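Local coordinates for salivary protein FS50 (Xenopsylla cheopis, PDB 5K6D), which inhibits the host voltage-gated sodium channel Nav1.5 as a secreted, disulfide-rich protein of flea saliva, at residues Gly34-Ser37 against Asp38-Ala42; Gly43-Asp46 against Lys47-Gly51. All blocks are in the same frame, centred on the assembly; numbering follows the deposited sequence. Where two conformers were deposited one is given.

Contact 1: Gly34-Ser37 against Asp38-Ala42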
ATOM      1  N   GLY A  34      -5.762 -11.873  -4.991  1.00 13.26           N
ATOM      2  CA  GLY A  34      -5.989 -12.509  -6.272  1.00 14.86           C
ATOM      3  C   GLY A  34      -4.939 -13.526  -6.661  1.00 14.02           C
ATOM      4  O   GLY A  34      -4.097 -13.917  -5.850  1.00 15.27           O
ATOM      5  N   THR A  35      -4.986 -13.950  -7.921  1.00 14.61           N
ATOM      6  CA  THR A  35      -4.193 -15.080  -8.379  1.00 14.81           C
ATOM      7  C   THR A  35      -2.980 -14.717  -9.234  1.00 15.98           C
ATOM      8  O   THR A  35      -2.289 -15.609  -9.722  1.00 16.70           O
ATOM      9  CB  THR A  35      -5.068 -16.053  -9.189  1.00 18.64           C
ATOM     10  OG1 THR A  35      -5.656 -15.356 -10.292  1.00 22.37           O
ATOM     11  CG2 THR A  35      -6.179 -16.623  -8.316  1.00 19.83           C
ATOM     12  N   ASP A  36      -2.715 -13.427  -9.425  1.00 13.39           N
ATOM     13  CA  ASP A  36      -1.541 -13.021 -10.202  1.00 14.33           C
ATOM     14  C   ASP A  36      -0.250 -13.461  -9.519  1.00 13.01           C
ATOM     15  O   ASP A  36      -0.233 -13.744  -8.318  1.00 13.54           O
ATOM     16  CB  ASP A  36      -1.510 -11.505 -10.416  1.00 14.23           C
ATOM     17  CG  ASP A  36      -2.547 -11.023 -11.416  1.00 16.71           C
ATOM     18  OD1 ASP A  36      -3.124 -11.857 -12.143  1.00 19.37           O
ATOM     19  OD2 ASP A  36      -2.768  -9.793 -11.472  1.00 16.60           O
ATOM     20  N   SER A  37       0.828 -13.530 -10.295  1.00 12.70           N
ATOM     21  CA  SER A  37       2.125 -13.936  -9.767  1.00 12.08           C
ATOM     22  C   SER A  37       2.602 -12.969  -8.693  1.00 11.61           C
ATOM     23  O   SER A  37       2.182 -11.807  -8.655  1.00 10.70           O
ATOM     24  CB  SER A  37       3.162 -14.006 -10.880  1.00 12.09           C
ATOM     25  OG  SER A  37       3.587 -12.700 -11.236  1.00 11.72           O
ATOM     26  N   ASP A  38       3.483 -13.436  -7.817  1.00 11.74           N
ATOM     27  CA  ASP A  38       4.035 -12.559  -6.798  1.00 11.65           C
ATOM     28  C   ASP A  38       4.783 -11.388  -7.431  1.00  9.88           C
ATOM     29  O   ASP A  38       4.741 -10.281  -6.900  1.00 10.09           O
ATOM     30  CB  ASP A  38       4.954 -13.332  -5.852  1.00 13.17           C
ATOM     31  CG  ASP A  38       4.184 -14.172  -4.847  1.00 14.96           C
ATOM     32  OD1 ASP A  38       3.036 -13.814  -4.517  1.00 17.37           O
ATOM     33  OD2 ASP A  38       4.736 -15.188  -4.381  1.00 21.81           O
ATOM     34  N   GLN A  39       5.446 -11.616  -8.563  1.00 10.45           N
ATOM     35  CA  GLN A  39       6.144 -10.526  -9.239  1.00 11.04           C
ATOM     36  C   GLN A  39       5.168  -9.477  -9.754  1.00  9.33           C
ATOM     37  O   GLN A  39       5.407  -8.280  -9.604  1.00  8.85           O
ATOM     38  CB  GLN A  39       7.004 -11.060 -10.384  1.00 11.10           C
ATOM     39  CG  GLN A  39       8.354 -11.569  -9.920  1.00 12.61           C
ATOM     40  CD  GLN A  39       9.294 -10.436  -9.564  1.00 15.03           C
ATOM     41  OE1 GLN A  39       9.682  -9.649 -10.423  1.00 14.36           O
ATOM     42  NE2 GLN A  39       9.655 -10.340  -8.291  1.00 17.55           N
ATOM     43  N   LYS A  40       4.071  -9.914 -10.363  1.00  9.41           N
ATOM     44  CA  LYS A  40       3.086  -8.963 -10.865  0.61  8.86           C
ATOM     45  C   LYS A  40       2.429  -8.204  -9.712  1.00  8.54           C
ATOM     46  O   LYS A  40       2.248  -6.980  -9.784  1.00  8.09           O
ATOM     47  CB  LYS A  40       2.027  -9.665 -11.723  0.61  9.84           C
ATOM     48  CG  LYS A  40       0.975  -8.693 -12.256  0.61 11.07           C
ATOM     49  CD  LYS A  40       0.069  -9.316 -13.301  0.61 12.90           C
ATOM     50  CE  LYS A  40       0.810  -9.570 -14.602  0.61 13.44           C
ATOM     51  NZ  LYS A  40      -0.144  -9.871 -15.706  0.61 15.83           N
ATOM     52  N   LYS A  41       2.086  -8.915  -8.641  1.00  8.68           N
ATOM     53  CA  LYS A  41       1.544  -8.263  -7.450  1.00  8.97           C
ATOM     54  C   LYS A  41       2.539  -7.246  -6.885  1.00  8.19           C
ATOM     55  O   LYS A  41       2.145  -6.168  -6.435  1.00  8.17           O
ATOM     56  CB  LYS A  41       1.191  -9.288  -6.375  1.00  9.80           C
ATOM     57  CG  LYS A  41       0.003 -10.166  -6.698  1.00 10.75           C
ATOM     58  CD  LYS A  41      -0.179 -11.227  -5.632  1.00 11.45           C
ATOM     59  CE  LYS A  41      -1.470 -11.996  -5.829  1.00 11.95           C
ATOM     60  NZ  LYS A  41      -1.782 -12.839  -4.639  1.00 15.39           N
ATOM     61  N   ALA A  42       3.826  -7.594  -6.890  1.00  8.38           N
ATOM     62  CA  ALA A  42       4.853  -6.685  -6.392  1.00  8.54           C
ATOM     63  C   ALA A  42       4.868  -5.394  -7.198  1.00  7.31           C
ATOM     64  O   ALA A  42       5.055  -4.311  -6.646  1.00  7.79           O
ATOM     65  CB  ALA A  42       6.219  -7.343  -6.424  1.00  9.71           C
TER
HETATM   66  O   HOH W   1       0.690 -14.802  -6.101  1.00 31.54           O

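Contact 2: Gly43-Asp46 against Lys47-Gly51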
ATOM      1  N   GLY A  43       4.681  -5.509  -8.508  1.00  6.96           N
ATOM      2  CA  GLY A  43       4.644  -4.339  -9.365  1.00  8.16           C
ATOM      3  C   GLY A  43       3.407  -3.490  -9.116  1.00  6.32           C
ATOM      4  O   GLY A  43       3.484  -2.259  -9.039  1.00  7.02           O
ATOM      5  N   LYS A  44       2.258  -4.141  -8.988  1.00  6.84           N
ATOM      6  CA  LYS A  44       1.032  -3.413  -8.685  1.00  6.47           C
ATOM      7  C   LYS A  44       1.164  -2.668  -7.364  1.00  6.63           C
ATOM      8  O   LYS A  44       0.783  -1.505  -7.249  1.00  6.88           O
ATOM      9  CB  LYS A  44      -0.168  -4.353  -8.619  1.00  8.10           C
ATOM     10  CG  LYS A  44      -0.534  -4.992  -9.936  1.00 11.36           C
ATOM     11  CD  LYS A  44      -1.902  -5.661  -9.881  1.00 18.52           C
ATOM     12  CE  LYS A  44      -1.812  -7.119  -9.474  1.00 24.28           C
ATOM     13  NZ  LYS A  44      -3.147  -7.791  -9.517  1.00 15.87           N
ATOM     14  N   CYS A  45       1.701  -3.347  -6.362  1.00  6.31           N
ATOM     15  CA  CYS A  45       1.849  -2.753  -5.045  1.00  6.45           C
ATOM     16  C   CYS A  45       2.825  -1.589  -5.092  1.00  6.33           C
ATOM     17  O   CYS A  45       2.526  -0.510  -4.586  1.00  7.04           O
ATOM     18  CB  CYS A  45       2.301  -3.817  -4.047  1.00  6.67           C
ATOM     19  SG  CYS A  45       2.749  -3.191  -2.418  1.00  7.06           S
ATOM     20  N   ASP A  46       3.985  -1.780  -5.711  1.00  6.72           N
ATOM     21  CA  ASP A  46       4.951  -0.702  -5.724  1.00  7.07           C
ATOM     22  C   ASP A  46       4.391   0.543  -6.403  1.00  6.25           C
ATOM     23  O   ASP A  46       4.576   1.654  -5.916  1.00  7.13           O
ATOM     24  CB  ASP A  46       6.249  -1.130  -6.389  1.00  9.62           C
ATOM     25  CG  ASP A  46       7.389  -0.224  -6.011  1.00 10.97           C
ATOM     26  OD1 ASP A  46       7.847  -0.292  -4.848  1.00 13.62           O
ATOM     27  OD2 ASP A  46       7.792   0.590  -6.850  1.00 13.86           O
ATOM     28  N   LYS A  47       3.693   0.355  -7.521  1.00  6.57           N
ATOM     29  CA  LYS A  47       3.119   1.483  -8.244  1.00  5.76           C
ATOM     30  C   LYS A  47       1.953   2.123  -7.492  1.00  5.87           C
ATOM     31  O   LYS A  47       1.803   3.341  -7.509  1.00  6.27           O
ATOM     32  CB  LYS A  47       2.680   1.037  -9.638  1.00  6.63           C
ATOM     33  CG  LYS A  47       1.871   2.061 -10.433  1.00  8.81           C
ATOM     34  CD  LYS A  47       2.533   3.424 -10.628  1.00  9.31           C
ATOM     35  CE  LYS A  47       3.814   3.353 -11.432  1.00 10.19           C
ATOM     36  NZ  LYS A  47       4.214   4.708 -11.925  1.00 10.58           N
ATOM     37  N   HIS A  48       1.114   1.331  -6.837  1.00  5.89           N
ATOM     38  CA  HIS A  48       0.089   1.933  -5.990  1.00  5.93           C
ATOM     39  C   HIS A  48       0.755   2.799  -4.919  1.00  5.81           C
ATOM     40  O   HIS A  48       0.327   3.928  -4.643  1.00  6.62           O
ATOM     41  CB  HIS A  48      -0.794   0.850  -5.363  1.00  6.75           C
ATOM     42  CG  HIS A  48      -1.878   1.392  -4.494  1.00  6.03           C
ATOM     43  ND1 HIS A  48      -3.075   1.876  -4.986  1.00  7.34           N
ATOM     44  CD2 HIS A  48      -1.917   1.557  -3.152  1.00  6.81           C
ATOM     45  CE1 HIS A  48      -3.809   2.300  -3.971  1.00  7.34           C
ATOM     46  NE2 HIS A  48      -3.131   2.117  -2.850  1.00  8.24           N
ATOM     47  N   CYS A  49       1.833   2.288  -4.348  1.00  5.82           N
ATOM     48  CA  CYS A  49       2.536   3.020  -3.306  1.00  5.83           C
ATOM     49  C   CYS A  49       3.153   4.316  -3.802  1.00  6.66           C
ATOM     50  O   CYS A  49       3.034   5.346  -3.142  1.00  7.09           O
ATOM     51  CB  CYS A  49       3.618   2.148  -2.672  1.00  6.15           C
ATOM     52  SG  CYS A  49       2.949   0.750  -1.746  1.00  7.40           S
ATOM     53  N   THR A  50       3.821   4.283  -4.953  1.00  6.68           N
ATOM     54  CA  THR A  50       4.455   5.502  -5.448  1.00  7.82           C
ATOM     55  C   THR A  50       3.455   6.433  -6.133  1.00  7.64           C
ATOM     56  O   THR A  50       3.559   7.659  -6.022  1.00  9.65           O
ATOM     57  CB  THR A  50       5.592   5.206  -6.439  1.00  8.18           C
ATOM     58  OG1 THR A  50       5.065   4.509  -7.576  1.00  8.46           O
ATOM     59  CG2 THR A  50       6.700   4.376  -5.783  1.00 10.59           C
ATOM     60  N   GLY A  51       2.493   5.858  -6.853  1.00  7.18           N
ATOM     61  CA  GLY A  51       1.596   6.647  -7.670  1.00  8.43           C
ATOM     62  C   GLY A  51       0.336   7.128  -6.991  1.00  7.75           C
ATOM     63  O   GLY A  51      -0.240   8.125  -7.418  1.00  9.80           O
TER
HETATM   64  O   HOH W   2       6.400   2.343  -8.740  1.00 14.41           O

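Contact 1: Gly34-Ser37 against Asp38-Ala42
Ser37 and Lys40 meet at the start of helix 38-51, where Ser37 is the N-cap. Ser37 OG accepts the backbone N-H of Lys40 at 3.0 Å, with a fairly straight N-H...O angle of 164°. The serine torsion explains this reach: OG lies between the backbone N and the carbonyl carbon (chi1 77°), which brings it to the N-H of Lys40. The same residue also opens the helical ladder. Its carbonyl O takes Lys41 N at 2.9 Å, and that bond is almost straight.

The side chain of Lys41 runs the other way, back along the loop that leads into the helix. Beyond CG it is extended, and its CE lies 3.3 Å from Asp36 O. At the far end NZ donates to Gly34 O at 2.8 Å, coming from above the carbonyl plane. NZ has a further acceptor in Cys32 O, so one ammonium group ties down two carbonyls of the loop. Gly34 has a positive phi (99°), a backbone conformation that glycine takes up readily.

Asp36 and Lys40 pass each other at an angle on the surface. Lys40 has two conformers, so this contact is tentative; in one of them Asp36 OD2 is 3.4 Å from Lys40 CD and the charged ends stay apart. OD2 is in a salt bridge with Lys44, one turn further along the helix. A water joins the loop to the first residue of the helix. It donates to Asp36 O at 2.6 Å and to Asp38 OD1 at 3.0 Å.

Contact 2: Gly43-Asp46 against Lys47-Gly51
Gly43 O accepts Lys47 N at 3.0 Å, the first of four i to i+4 bonds that join 43-46 to 47-50. Helix 38-51 is the helix of a cysteine-stabilised alpha/beta (CSαβ) motif. Lys44 O takes His48 N, and Cys45 O takes Cys49 N at 2.9 Å. Asp46 O takes Thr50 N, also at 2.9 Å. Gly51 N continues the series to Lys47 O.

Asp46 and Thr50 lie one turn apart, and their side chains cross at an angle. Asp46 OD2 and Thr50 OG1 do not meet directly. A water bridges them, donating to OD2 at 2.9 Å and lying 2.8 Å from OG1. With Asp46 CG anti to the backbone N (chi1 -161°) and the carboxylate turned by chi2 (72°), OD2 comes to 4.1 Å from Thr50 CG2. The other carboxylate oxygen, OD1, accepts from Gly58 N in strand 57-60. The carboxylate therefore has partners at both oxygens and links the helix to the sheet.

Cys45 and Cys49 lie one turn apart on the buried side. Each is half of a disulfide: Cys45 pairs with Cys73 and Cys49 with Cys75, both in strand 73-76. Two crosslinks thus fix neighbouring turns of the helix to the same strand, the central one of the three-stranded sheet. His48 holds a different part of the fold, with NE2 hydrogen-bonded to Cys8 O on helix 6-10. Its side chain also touches Gln31 and Cys53. The two sulfurs of the helix touch as apolar neighbours, with Cys45 SG 4.0 Å from Cys49 SG. Cys49 SG, anti to its own carbonyl carbon (chi1 -67°), comes closer still to the backbone, 3.1 Å from Cys45 O.

Contact 1 and contact 2 follow each other along helix 38-51, with centres about 12 Å apart. Contact 1 forms the entry and its capped first turn, at the surface about 14 Å from the centre of the chain. Contact 2 covers the later turns, about 7 Å from that centre, where the helix is crosslinked to the sheet. The helix therefore runs from an exposed start into a partly buried second half. The two are directly linked by a salt bridge: Asp36 OD2 of the loop lies 2.8 Å from Lys44 NZ of the helix. The entry loop is thus tied to the helix beyond its first turn, next to the disulfide-bonded part.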